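Transcriptional regulators (LACI-FAMILY TRANSCRIPTIONAL REGULATORY PROTEIN) (Corynebacterium glutamicum, PDB 3GYB) probably acts as a LacI-family transcription factor that binds regulatory DNA and carries a periplasmic-binding-protein-like domain. Local coordinates at residues D22-L27 with L38-S43; D96-D101 with A239-S244; H112-G117 with H145-L150; N184-I189 with T214-T219; G190-A195 with L200-D205. All coordinates share one frame; numbering follows the deposited sequence.

The five contacts fall into two groups on either side of the bound magnesium ion. Interactions 1 and 2 lie in one lobe, their centres 14 Å apart, and touch where L27 CD2 packs 3.9 Å from A239 N; interactions 3, 4 and 5 belong to the other. Interactions 4 and 5 share helix 185-198, with centres 14 Å apart, and the centres of interactions 3 and 5 are 19 Å apart. The metal, held by D212, D229 and S231, is about 6 Å from the side chain of T214 in interaction 4 and about 11 Å from that of I24 in interaction 1. Interactions 1, 4 and 5 all touch the second subunit.

Interaction 1: D22-L27 with L38-S43; sequences DLIQSL and LSVIDS
I24 carries this contact, sending two branches of its side chain from the helix onto L38 and V40 of the neighbouring strand. Along 22-27 the first residue, D22, looks elsewhere: its OD1 is hydrogen-bonded to S231 OG, and D22 itself is a magnesium ligand in a structure of this protein, although no metal is bound to it here. L23 turns to helix 231-246, where it touches V234. I24 follows with its CG1 beside the backbone N (chi1 -65°) and an extended chain, which carries CD1 to V40 CG2 at 3.9 Å. The side chains of I24 and V40 cross obliquely, methyl against methyl. The other branch of I24, CG2, approaches L38 CD1 more loosely, at 4.3 Å, so one beta-branched residue covers two strand residues that face the same side of the sheet. S26, small and polar, hydrogen-bonds I232 O through its hydroxyl, which suits the face turned to helix 231-246. L27 points its CB toward the strand without touching 38-43, and packs on A239 of helix 231-246. Apolar residues suit the buried contact, which no hydrogen bond crosses. The strand's outer edge pairs with the second subunit through backbone bonds from L38 and V40. Helix 21-31 against strand 37-41 is the second half of a beta-alpha-beta crossover, strand 7-12, helix 21-31, strand 37-41, as in the periplasmic-binding-protein fold.

Interaction 2: D96-D101 with A239-S244; sequences DSVAND and ALLLLS
V98 and L241 lie side by side, running in opposite senses, a strand side chain against a helix side chain in one of the two lobes of this periplasmic-binding-protein-like fold. Helix 231-246 here covers the face of the parallel sheet to which strand 97-100 belongs, although 137 residues of chain lie between the two segments. L241 projects toward the strand with CG anti to the backbone N (chi1 -176°), and its CD2 methyl does all the touching. That methyl meets V98 CG2 at 3.9 Å, and it also lies over the backbone where the strand begins, 4.1 Å from D96 C. Leucine suits the helix position because its reach lets one methyl cover both a side chain and a peptide group; valine suits the strand, where its branched CB puts methyls close to the strand backbone, one of them against L241. S97 turns its CB away from the helix, and its hydroxyl is hydrogen-bonded to R88 NE. Other parts of the lobe complete the surroundings: L241 and L242 both touch V83 of strand 82-85, while A239 rests on V30 and L31 of helix 21-31. One turn on, S244 bends back along its own helix, its OG donating a 2.6 Å hydrogen bond to L241 O.

Interaction 3: H112-G117 with H145-L150; sequences HLIDLG and HGLEPL
I114 meets H145 and L147 from the helix, with its CD1 against the imidazole and its CG1 against the leucine. The closest pair is I114 CD1 to H145 CD2 at 3.6 Å, and the same methyl also lies 3.8 Å from H145 CG, approaching the ring obliquely. L147 and I114 reach toward each other, L147 CD1 lying 3.9 Å from I114 CG1 and 4.1 Å from I114 CD1. Isoleucine suits the centre of this contact because its long branch serves both neighbours: CD1 meets the ring, while CG1 and CD1 both border the leucine. The CG1 branch stands beside the backbone N (chi1 -68°), which directs its end methyl at H145. The contact lies at the surface, where the C-terminal end of helix 102-115 meets the loop leaving helix 129-144, in the lobe of the periplasmic-binding-protein-like fold that carries strand 121-124. Both helices end in a Schellman motif. G117 N bonds I114 O at 2.9 Å; at G117's backbone angles a CB would press on L116 O. G146, whose positive phi glycine adopts readily, lies between H145 and L147, whose CB atoms both point toward I114; its N bonds R143 O, and L147 N bonds M142 O. I114 also packs on I121 of strand 121-124, and L147 touches M142.

Interaction 4: N184-I189 with T214-T219; sequences NDITAI and TPLAQT
T214 opens the second segment with a double grip on D185 OD2. Its backbone N donates at 2.8 Å, nearly straight at 167°, and meets OD2 nearly along its C-O axis; its OG1 donates at 2.9 Å to the anti lone pair of the same oxygen. With D185 OD1 bonded to T226 OG1, both oxygens are held, which limits rotation of the carboxylate. The hydroxyl of T214 can join in because OG1 sits between the backbone N and the carbonyl carbon (chi1 54°). It is also an acceptor, taking A217 N at 3.2 Å, which makes T214 the N-cap of the short, weakly bonded helix 215-218. A threonine suits the spot, since its one hydroxyl both gives to D185 and caps the helix, while CG2 packs against D185 CB at 3.7 Å. This joins the turn after strand 207-211 to the start of helix 185-198, close to the magnesium ion in the cleft of the periplasmic-binding-protein-like fold; D212, a metal ligand, lies two residues before T214. P215 follows, a common residue at the first turn of a helix. L216 then meets I186 loosely, CD1 to CD1 at 4.3 Å, and also packs on L216 of the second subunit. A217 brings its CB to 3.3 Å from D185 OD2, a place where a small side chain suits the approach of the carboxylate. T219 turns its OG1 back to L216 O at 2.7 Å. N184 caps helix 185-198 by accepting from T187 N.

Interaction 5: G190-A195 with L200-D205; sequences GALGAA and LRVPED
This is a local, partly buried contact in which the loop that follows helix 185-198 folds back on the helix, within the alpha-to-beta connection that leads into strand 207-211 of the periplasmic-binding-protein-like fold. It combines one backbone hydrogen bond with a small apolar patch. L200 N donates to A195 O at 2.9 Å, a bond that runs five residues back and links a carbonyl near the end of the helix to the chain just after it, while L200 CB lies 4.3 Å from A195 CB. V202 supplies the rest of the patch with both its methyls. Its CG2 presses on A195 CB at 3.6 Å, and its CG1 meets L192 CD2 at 3.9 Å, the side chains of L192 and V202 crossing at about a right angle. The torsions explain the split: CG1 of V202 is anti to the backbone N (chi1 174°), leaving CG2 beside that N and facing A195. A195 suits its place because its single methyl lets the loop approach the helix so closely, whereas the longer L192, one turn earlier on the helix, reaches V202 with CD2. L192 is also touched by I222 and T268, and by L221 of the second subunit, while V202 touches T268. On the solvent side of the loop, R201 points its CB away from the helix; R201 NE and E204 OE1 make a long ion pair, held by charge alone because the oxygen sits well off the guanidinium plane. The peptide bond before P203 is cis, and D205 OD2 accepts from R201 N at 2.9 Å.

Interaction 1: D22-L27 with L38-S43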
# COMPACT_ATOMS: atom_id res chain seq x y z
N ASP A 22 -9.68 0.17 -0.71
CA ASP A 22 -11.04 -0.31 -0.95
C ASP A 22 -12.07 0.81 -0.91
O ASP A 22 -13.21 0.63 -1.34
CB ASP A 22 -11.41 -1.47 -0.00
CG ASP A 22 -11.36 -1.10 1.47
OD1 ASP A 22 -11.50 0.09 1.80
OD2 ASP A 22 -11.19 -2.03 2.29
N LEU A 23 -11.67 1.98 -0.41
CA LEU A 23 -12.58 3.13 -0.39
C LEU A 23 -12.69 3.63 -1.83
O LEU A 23 -13.78 3.94 -2.31
CB LEU A 23 -12.04 4.24 0.53
CG LEU A 23 -12.90 5.49 0.72
CD1 LEU A 23 -12.51 6.18 2.01
CD2 LEU A 23 -12.76 6.44 -0.46
N ILE A 24 -11.55 3.70 -2.52
CA ILE A 24 -11.55 4.16 -3.90
C ILE A 24 -12.24 3.13 -4.78
O ILE A 24 -12.94 3.48 -5.73
CB ILE A 24 -10.12 4.42 -4.42
CG1 ILE A 24 -9.48 5.56 -3.63
CG2 ILE A 24 -10.15 4.77 -5.91
CD1 ILE A 24 -8.13 6.00 -4.18
N GLN A 25 -12.05 1.85 -4.46
CA GLN A 25 -12.69 0.79 -5.24
C GLN A 25 -14.20 0.95 -5.12
O GLN A 25 -14.93 0.80 -6.10
CB GLN A 25 -12.27 -0.59 -4.72
CG GLN A 25 -12.89 -1.77 -5.49
CD GLN A 25 -12.44 -1.84 -6.94
OE1 GLN A 25 -11.26 -2.06 -7.23
NE2 GLN A 25 -13.38 -1.64 -7.86
N SER A 26 -14.67 1.25 -3.91
CA SER A 26 -16.09 1.43 -3.67
C SER A 26 -16.59 2.69 -4.38
O SER A 26 -17.64 2.68 -5.03
CB SER A 26 -16.36 1.53 -2.16
OG SER A 26 -17.74 1.37 -1.89
N LEU A 27 -15.82 3.77 -4.27
CA LEU A 27 -16.18 5.02 -4.95
C LEU A 27 -16.33 4.73 -6.43
O LEU A 27 -17.29 5.16 -7.08
CB LEU A 27 -15.07 6.06 -4.78
CG LEU A 27 -14.94 6.91 -3.51
CD1 LEU A 27 -13.59 7.61 -3.52
CD2 LEU A 27 -16.07 7.92 -3.45
N LEU A 38 -11.92 8.55 -12.53
CA LEU A 38 -11.23 9.05 -11.34
C LEU A 38 -9.74 9.23 -11.50
O LEU A 38 -9.09 8.46 -12.21
CB LEU A 38 -11.46 8.09 -10.17
CG LEU A 38 -12.86 7.53 -9.93
CD1 LEU A 38 -12.81 6.55 -8.77
CD2 LEU A 38 -13.83 8.66 -9.65
N SER A 39 -9.19 10.24 -10.83
CA SER A 39 -7.75 10.49 -10.85
C SER A 39 -7.37 10.86 -9.42
O SER A 39 -8.10 11.59 -8.75
CB SER A 39 -7.39 11.62 -11.81
OG SER A 39 -5.98 11.67 -11.99
N VAL A 40 -6.23 10.35 -8.97
CA VAL A 40 -5.78 10.58 -7.61
C VAL A 40 -4.69 11.63 -7.45
O VAL A 40 -3.73 11.70 -8.23
CB VAL A 40 -5.28 9.26 -6.97
CG1 VAL A 40 -4.74 9.52 -5.57
CG2 VAL A 40 -6.43 8.25 -6.90
N ILE A 41 -4.85 12.46 -6.42
CA ILE A 41 -3.90 13.51 -6.07
C ILE A 41 -3.47 13.18 -4.64
O ILE A 41 -4.31 12.94 -3.78
CB ILE A 41 -4.60 14.90 -6.07
CG1 ILE A 41 -5.09 15.25 -7.48
CG2 ILE A 41 -3.65 15.97 -5.53
CD1 ILE A 41 -3.99 15.51 -8.49
N ASP A 42 -2.16 13.15 -4.38
CA ASP A 42 -1.71 12.85 -3.02
C ASP A 42 -1.17 14.13 -2.38
O ASP A 42 -1.21 15.20 -2.98
CB ASP A 42 -0.67 11.73 -3.04
CG ASP A 42 0.73 12.21 -3.36
OD1 ASP A 42 0.87 13.28 -4.00
OD2 ASP A 42 1.70 11.51 -2.98
N SER A 43 -0.68 14.03 -1.15
CA SER A 43 -0.17 15.22 -0.48
C SER A 43 1.36 15.27 -0.41
O SER A 43 1.92 16.22 0.13
CB SER A 43 -0.73 15.30 0.95
OG SER A 43 -0.17 14.29 1.77

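Interaction 2: D96-D101 with A239-S244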
# COMPACT_ATOMS: atom_id res chain seq x y z
N ASP A 96 -21.42 17.42 4.59
CA ASP A 96 -20.62 17.12 3.41
C ASP A 96 -19.50 16.13 3.69
O ASP A 96 -18.47 16.13 3.01
CB ASP A 96 -20.05 18.41 2.82
CG ASP A 96 -19.14 19.15 3.78
OD1 ASP A 96 -19.10 18.79 4.98
OD2 ASP A 96 -18.47 20.09 3.33
N SER A 97 -19.70 15.30 4.70
CA SER A 97 -18.69 14.30 5.03
C SER A 97 -19.32 12.95 5.34
O SER A 97 -20.45 12.85 5.82
CB SER A 97 -17.85 14.78 6.22
OG SER A 97 -18.59 14.76 7.43
N VAL A 98 -18.57 11.90 5.02
CA VAL A 98 -18.98 10.52 5.27
C VAL A 98 -17.76 9.89 5.92
O VAL A 98 -16.66 9.95 5.36
CB VAL A 98 -19.29 9.76 3.96
CG1 VAL A 98 -19.66 8.32 4.28
CG2 VAL A 98 -20.43 10.44 3.20
N ALA A 99 -17.93 9.32 7.10
CA ALA A 99 -16.83 8.69 7.81
C ALA A 99 -17.36 7.71 8.83
O ALA A 99 -18.54 7.73 9.17
CB ALA A 99 -15.98 9.75 8.51
N ASN A 100 -16.49 6.84 9.32
CA ASN A 100 -16.91 5.89 10.33
C ASN A 100 -16.86 6.64 11.66
O ASN A 100 -16.33 7.75 11.73
CB ASN A 100 -15.98 4.67 10.36
CG ASN A 100 -14.73 4.89 11.18
OD1 ASN A 100 -14.10 5.95 11.12
ND2 ASN A 100 -14.34 3.88 11.95
N ASP A 101 -17.44 6.05 12.70
CA ASP A 101 -17.43 6.66 14.01
C ASP A 101 -16.12 6.27 14.70
O ASP A 101 -16.01 5.16 15.23
CB ASP A 101 -18.61 6.14 14.83
CG ASP A 101 -18.77 6.87 16.14
OD1 ASP A 101 -17.76 7.35 16.69
OD2 ASP A 101 -19.92 6.94 16.63
N ALA A 239 -19.79 8.47 -2.52
CA ALA A 239 -20.08 8.56 -3.94
C ALA A 239 -21.54 8.98 -4.13
O ALA A 239 -21.84 9.86 -4.93
CB ALA A 239 -19.83 7.20 -4.62
N LEU A 240 -22.44 8.36 -3.38
CA LEU A 240 -23.85 8.71 -3.48
C LEU A 240 -24.06 10.17 -3.08
O LEU A 240 -24.84 10.89 -3.72
CB LEU A 240 -24.71 7.82 -2.58
CG LEU A 240 -24.86 6.35 -2.97
CD1 LEU A 240 -25.76 5.65 -1.96
CD2 LEU A 240 -25.45 6.26 -4.38
N LEU A 241 -23.39 10.61 -2.02
CA LEU A 241 -23.53 11.99 -1.56
C LEU A 241 -23.06 12.99 -2.61
O LEU A 241 -23.72 13.99 -2.87
CB LEU A 241 -22.77 12.20 -0.25
CG LEU A 241 -22.91 13.58 0.41
CD1 LEU A 241 -24.36 13.82 0.79
CD2 LEU A 241 -22.02 13.67 1.65
N LEU A 242 -21.90 12.72 -3.21
CA LEU A 242 -21.38 13.61 -4.24
C LEU A 242 -22.33 13.65 -5.43
O LEU A 242 -22.59 14.72 -5.98
CB LEU A 242 -19.99 13.14 -4.70
CG LEU A 242 -19.31 14.04 -5.73
CD1 LEU A 242 -19.09 15.43 -5.14
CD2 LEU A 242 -17.98 13.43 -6.13
N LEU A 243 -22.84 12.49 -5.83
CA LEU A 243 -23.76 12.42 -6.96
C LEU A 243 -25.00 13.27 -6.70
O LEU A 243 -25.54 13.89 -7.62
CB LEU A 243 -24.18 10.97 -7.23
CG LEU A 243 -23.16 10.05 -7.90
CD1 LEU A 243 -23.70 8.64 -7.92
CD2 LEU A 243 -22.88 10.54 -9.32
N SER A 244 -25.46 13.30 -5.45
CA SER A 244 -26.65 14.08 -5.11
C SER A 244 -26.38 15.57 -5.28
O SER A 244 -27.30 16.34 -5.54
CB SER A 244 -27.10 13.78 -3.67
OG SER A 244 -26.24 14.37 -2.72

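Interaction 3: H112-G117 with H145-L150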
# COMPACT_ATOMS: atom_id res chain seq x y z
N HIS A 112 -11.89 -4.30 23.74
CA HIS A 112 -11.49 -5.66 23.39
C HIS A 112 -10.26 -6.06 24.20
O HIS A 112 -10.20 -7.15 24.76
CB HIS A 112 -11.19 -5.77 21.89
CG HIS A 112 -10.82 -7.16 21.45
ND1 HIS A 112 -11.65 -8.24 21.62
CD2 HIS A 112 -9.71 -7.63 20.82
CE1 HIS A 112 -11.07 -9.32 21.12
NE2 HIS A 112 -9.90 -8.98 20.63
N LEU A 113 -9.27 -5.17 24.26
CA LEU A 113 -8.05 -5.44 25.01
C LEU A 113 -8.38 -5.60 26.49
O LEU A 113 -7.84 -6.47 27.17
CB LEU A 113 -7.03 -4.32 24.80
CG LEU A 113 -6.52 -4.21 23.36
CD1 LEU A 113 -5.49 -3.07 23.27
CD2 LEU A 113 -5.88 -5.53 22.94
N ILE A 114 -9.27 -4.74 26.99
CA ILE A 114 -9.68 -4.81 28.39
C ILE A 114 -10.40 -6.12 28.67
O ILE A 114 -10.12 -6.80 29.66
CB ILE A 114 -10.59 -3.63 28.75
CG1 ILE A 114 -9.78 -2.33 28.71
CG2 ILE A 114 -11.20 -3.82 30.15
CD1 ILE A 114 -10.63 -1.08 28.86
N ASP A 115 -11.33 -6.50 27.79
CA ASP A 115 -12.06 -7.75 27.99
C ASP A 115 -11.14 -8.96 27.88
O ASP A 115 -11.45 -10.03 28.39
CB ASP A 115 -13.22 -7.88 26.99
CG ASP A 115 -14.38 -6.95 27.32
OD1 ASP A 115 -14.50 -6.54 28.49
OD2 ASP A 115 -15.18 -6.65 26.40
N LEU A 116 -9.99 -8.79 27.22
CA LEU A 116 -9.03 -9.89 27.09
C LEU A 116 -8.16 -10.03 28.33
O LEU A 116 -7.32 -10.93 28.42
CB LEU A 116 -8.14 -9.70 25.86
CG LEU A 116 -8.76 -10.04 24.50
CD1 LEU A 116 -7.85 -9.57 23.37
CD2 LEU A 116 -9.00 -11.53 24.41
N GLY A 117 -8.34 -9.12 29.29
CA GLY A 117 -7.56 -9.20 30.52
C GLY A 117 -6.35 -8.29 30.63
O GLY A 117 -5.61 -8.36 31.61
N HIS A 145 -13.25 2.45 32.48
CA HIS A 145 -13.02 1.14 33.07
C HIS A 145 -12.03 1.15 34.24
O HIS A 145 -11.54 0.09 34.65
CB HIS A 145 -12.56 0.17 31.98
CG HIS A 145 -13.62 -0.14 30.98
ND1 HIS A 145 -14.65 -1.01 31.24
CD2 HIS A 145 -13.85 0.35 29.74
CE1 HIS A 145 -15.47 -1.05 30.20
NE2 HIS A 145 -15.00 -0.23 29.27
N GLY A 146 -11.75 2.34 34.76
CA GLY A 146 -10.86 2.49 35.90
C GLY A 146 -9.38 2.27 35.65
O GLY A 146 -8.62 1.98 36.58
N LEU A 147 -8.96 2.42 34.39
CA LEU A 147 -7.57 2.23 34.03
C LEU A 147 -6.95 3.55 33.59
O LEU A 147 -7.63 4.40 33.00
CB LEU A 147 -7.46 1.21 32.89
CG LEU A 147 -8.00 -0.19 33.19
CD1 LEU A 147 -7.92 -1.06 31.94
CD2 LEU A 147 -7.20 -0.82 34.33
N GLU A 148 -5.67 3.72 33.89
CA GLU A 148 -4.96 4.93 33.52
C GLU A 148 -4.41 4.71 32.12
O GLU A 148 -3.62 3.79 31.89
CB GLU A 148 -3.82 5.21 34.49
CG GLU A 148 -3.07 6.51 34.20
CD GLU A 148 -3.96 7.74 34.37
OE1 GLU A 148 -3.59 8.82 33.85
OE2 GLU A 148 -5.01 7.64 35.03
N PRO A 149 -4.81 5.55 31.16
CA PRO A 149 -4.32 5.40 29.79
C PRO A 149 -2.85 5.77 29.63
O PRO A 149 -2.32 6.58 30.40
CB PRO A 149 -5.24 6.31 28.99
CG PRO A 149 -5.51 7.43 29.96
CD PRO A 149 -5.77 6.67 31.25
N LEU A 150 -2.21 5.17 28.64
CA LEU A 150 -0.81 5.44 28.34
C LEU A 150 -0.70 5.55 26.83
O LEU A 150 -1.19 4.68 26.11
CB LEU A 150 0.09 4.31 28.84
CG LEU A 150 1.56 4.40 28.42
CD1 LEU A 150 2.20 5.65 29.03
CD2 LEU A 150 2.29 3.16 28.89

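Interaction 4: N184-I189 with T214-T219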
# COMPACT_ATOMS: atom_id res chain seq x y z
N ASN A 184 -3.69 3.15 13.70
CA ASN A 184 -4.01 2.62 12.38
C ASN A 184 -3.12 1.44 12.03
O ASN A 184 -2.14 1.17 12.72
CB ASN A 184 -3.89 3.71 11.31
CG ASN A 184 -2.56 4.40 11.36
OD1 ASN A 184 -1.52 3.77 11.20
ND2 ASN A 184 -2.58 5.71 11.60
N ASP A 185 -3.48 0.73 10.97
CA ASP A 185 -2.72 -0.45 10.54
C ASP A 185 -1.27 -0.20 10.15
O ASP A 185 -0.39 -0.97 10.54
CB ASP A 185 -3.42 -1.14 9.37
CG ASP A 185 -4.67 -1.89 9.79
OD1 ASP A 185 -5.00 -1.91 11.00
OD2 ASP A 185 -5.33 -2.47 8.89
N ILE A 186 -1.02 0.84 9.36
CA ILE A 186 0.35 1.07 8.92
C ILE A 186 1.26 1.30 10.12
O ILE A 186 2.40 0.84 10.15
CB ILE A 186 0.42 2.26 7.92
CG1 ILE A 186 1.78 2.28 7.23
CG2 ILE A 186 0.15 3.58 8.62
CD1 ILE A 186 2.08 1.02 6.43
N THR A 187 0.75 1.98 11.14
CA THR A 187 1.54 2.20 12.34
C THR A 187 1.74 0.85 13.04
O THR A 187 2.82 0.57 13.58
CB THR A 187 0.83 3.20 13.28
OG1 THR A 187 0.81 4.49 12.65
CG2 THR A 187 1.56 3.31 14.62
N ALA A 188 0.70 0.01 13.02
CA ALA A 188 0.76 -1.30 13.66
C ALA A 188 1.81 -2.20 13.01
O ALA A 188 2.39 -3.07 13.67
CB ALA A 188 -0.62 -1.98 13.61
N ILE A 189 2.04 -2.02 11.71
CA ILE A 189 3.05 -2.81 11.01
C ILE A 189 4.39 -2.49 11.65
O ILE A 189 5.23 -3.38 11.83
CB ILE A 189 3.11 -2.45 9.50
CG1 ILE A 189 1.76 -2.74 8.84
CG2 ILE A 189 4.21 -3.26 8.82
CD1 ILE A 189 1.25 -4.14 9.06
N THR A 214 -6.76 -2.72 6.49
CA THR A 214 -6.06 -2.51 5.22
C THR A 214 -5.82 -3.88 4.59
O THR A 214 -5.92 -4.91 5.26
CB THR A 214 -4.67 -1.90 5.45
OG1 THR A 214 -3.95 -2.73 6.38
CG2 THR A 214 -4.77 -0.49 5.98
N PRO A 215 -5.50 -3.90 3.29
CA PRO A 215 -5.24 -5.18 2.62
C PRO A 215 -4.07 -5.89 3.31
O PRO A 215 -4.03 -7.11 3.40
CB PRO A 215 -4.90 -4.76 1.19
CG PRO A 215 -5.77 -3.55 1.00
CD PRO A 215 -5.57 -2.81 2.31
N LEU A 216 -3.12 -5.10 3.82
CA LEU A 216 -1.95 -5.64 4.51
C LEU A 216 -2.38 -6.44 5.74
O LEU A 216 -1.84 -7.52 6.02
CB LEU A 216 -1.02 -4.50 4.96
CG LEU A 216 -0.31 -3.67 3.89
CD1 LEU A 216 0.35 -2.47 4.54
CD2 LEU A 216 0.72 -4.53 3.16
N ALA A 217 -3.34 -5.91 6.49
CA ALA A 217 -3.82 -6.58 7.69
C ALA A 217 -4.47 -7.91 7.35
O ALA A 217 -4.47 -8.83 8.16
CB ALA A 217 -4.82 -5.68 8.42
N GLN A 218 -5.01 -7.99 6.14
CA GLN A 218 -5.70 -9.18 5.64
C GLN A 218 -4.79 -10.31 5.18
O GLN A 218 -5.25 -11.44 4.99
CB GLN A 218 -6.62 -8.78 4.48
CG GLN A 218 -7.70 -7.77 4.84
CD GLN A 218 -8.38 -7.20 3.62
OE1 GLN A 218 -8.64 -7.91 2.65
NE2 GLN A 218 -8.68 -5.90 3.65
N THR A 219 -3.51 -10.02 4.98
CA THR A 219 -2.59 -11.05 4.52
C THR A 219 -2.32 -12.11 5.59
O THR A 219 -2.42 -11.84 6.79
CB THR A 219 -1.23 -10.45 4.09
OG1 THR A 219 -0.60 -9.83 5.23
CG2 THR A 219 -1.41 -9.41 2.99

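Interaction 5: G190-A195 with L200-D205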
# COMPACT_ATOMS: atom_id res chain seq x y z
N GLY A 190 4.59 -1.22 12.01
CA GLY A 190 5.82 -0.82 12.67
C GLY A 190 5.90 -1.45 14.05
O GLY A 190 6.96 -1.92 14.48
N ALA A 191 4.77 -1.46 14.75
CA ALA A 191 4.72 -2.04 16.09
C ALA A 191 5.05 -3.53 16.03
O ALA A 191 5.75 -4.05 16.90
CB ALA A 191 3.34 -1.83 16.71
N LEU A 192 4.54 -4.22 15.01
CA LEU A 192 4.82 -5.65 14.86
C LEU A 192 6.30 -5.87 14.60
O LEU A 192 6.89 -6.84 15.07
CB LEU A 192 3.99 -6.24 13.71
CG LEU A 192 2.49 -6.38 13.99
CD1 LEU A 192 1.74 -6.63 12.69
CD2 LEU A 192 2.26 -7.52 14.98
N GLY A 193 6.91 -4.96 13.85
CA GLY A 193 8.33 -5.08 13.57
C GLY A 193 9.14 -4.87 14.84
O GLY A 193 10.14 -5.53 15.07
N ALA A 194 8.69 -3.93 15.67
CA ALA A 194 9.38 -3.65 16.92
C ALA A 194 9.32 -4.89 17.81
O ALA A 194 10.33 -5.27 18.42
CB ALA A 194 8.73 -2.45 17.63
N ALA A 195 8.16 -5.52 17.88
CA ALA A 195 8.00 -6.72 18.69
C ALA A 195 8.98 -7.79 18.19
O ALA A 195 9.65 -8.47 18.99
CB ALA A 195 6.56 -7.24 18.60
N LEU A 200 9.78 -10.41 21.10
CA LEU A 200 8.49 -10.60 21.74
C LEU A 200 7.56 -11.30 20.77
O LEU A 200 7.39 -10.86 19.64
CB LEU A 200 7.88 -9.26 22.14
CG LEU A 200 8.63 -8.41 23.17
CD1 LEU A 200 8.01 -7.02 23.23
CD2 LEU A 200 8.57 -9.09 24.53
N ARG A 201 6.95 -12.39 21.21
CA ARG A 201 6.02 -13.11 20.35
C ARG A 201 4.68 -12.40 20.35
O ARG A 201 4.21 -11.93 21.39
CB ARG A 201 5.84 -14.55 20.84
CG ARG A 201 7.11 -15.37 20.84
CD ARG A 201 6.79 -16.82 21.17
NE ARG A 201 5.94 -17.43 20.15
CZ ARG A 201 5.42 -18.65 20.24
NH1 ARG A 201 5.67 -19.40 21.30
NH2 ARG A 201 4.65 -19.12 19.26
N VAL A 202 4.07 -12.30 19.18
CA VAL A 202 2.75 -11.68 19.07
C VAL A 202 1.85 -12.81 18.60
O VAL A 202 2.10 -13.40 17.55
CB VAL A 202 2.75 -10.54 18.03
CG1 VAL A 202 1.34 -10.03 17.83
CG2 VAL A 202 3.66 -9.40 18.50
N PRO A 203 0.76 -13.10 19.33
CA PRO A 203 0.27 -12.47 20.56
C PRO A 203 0.71 -13.07 21.90
O PRO A 203 0.32 -12.56 22.96
CB PRO A 203 -1.24 -12.58 20.39
CG PRO A 203 -1.37 -13.99 19.85
CD PRO A 203 -0.22 -14.09 18.83
N GLU A 204 1.50 -14.14 21.88
CA GLU A 204 1.92 -14.79 23.12
C GLU A 204 2.46 -13.86 24.20
O GLU A 204 2.13 -14.02 25.38
CB GLU A 204 2.95 -15.88 22.83
CG GLU A 204 2.39 -17.13 22.14
CD GLU A 204 2.08 -16.91 20.67
OE1 GLU A 204 2.59 -15.93 20.09
OE2 GLU A 204 1.33 -17.73 20.09
N ASP A 205 3.28 -12.90 23.81
CA ASP A 205 3.86 -11.96 24.77
C ASP A 205 3.21 -10.58 24.72
O ASP A 205 2.97 -9.95 25.75
CB ASP A 205 5.36 -11.79 24.54
CG ASP A 205 6.13 -13.07 24.74
OD1 ASP A 205 5.84 -13.80 25.70
OD2 ASP A 205 7.04 -13.35 23.93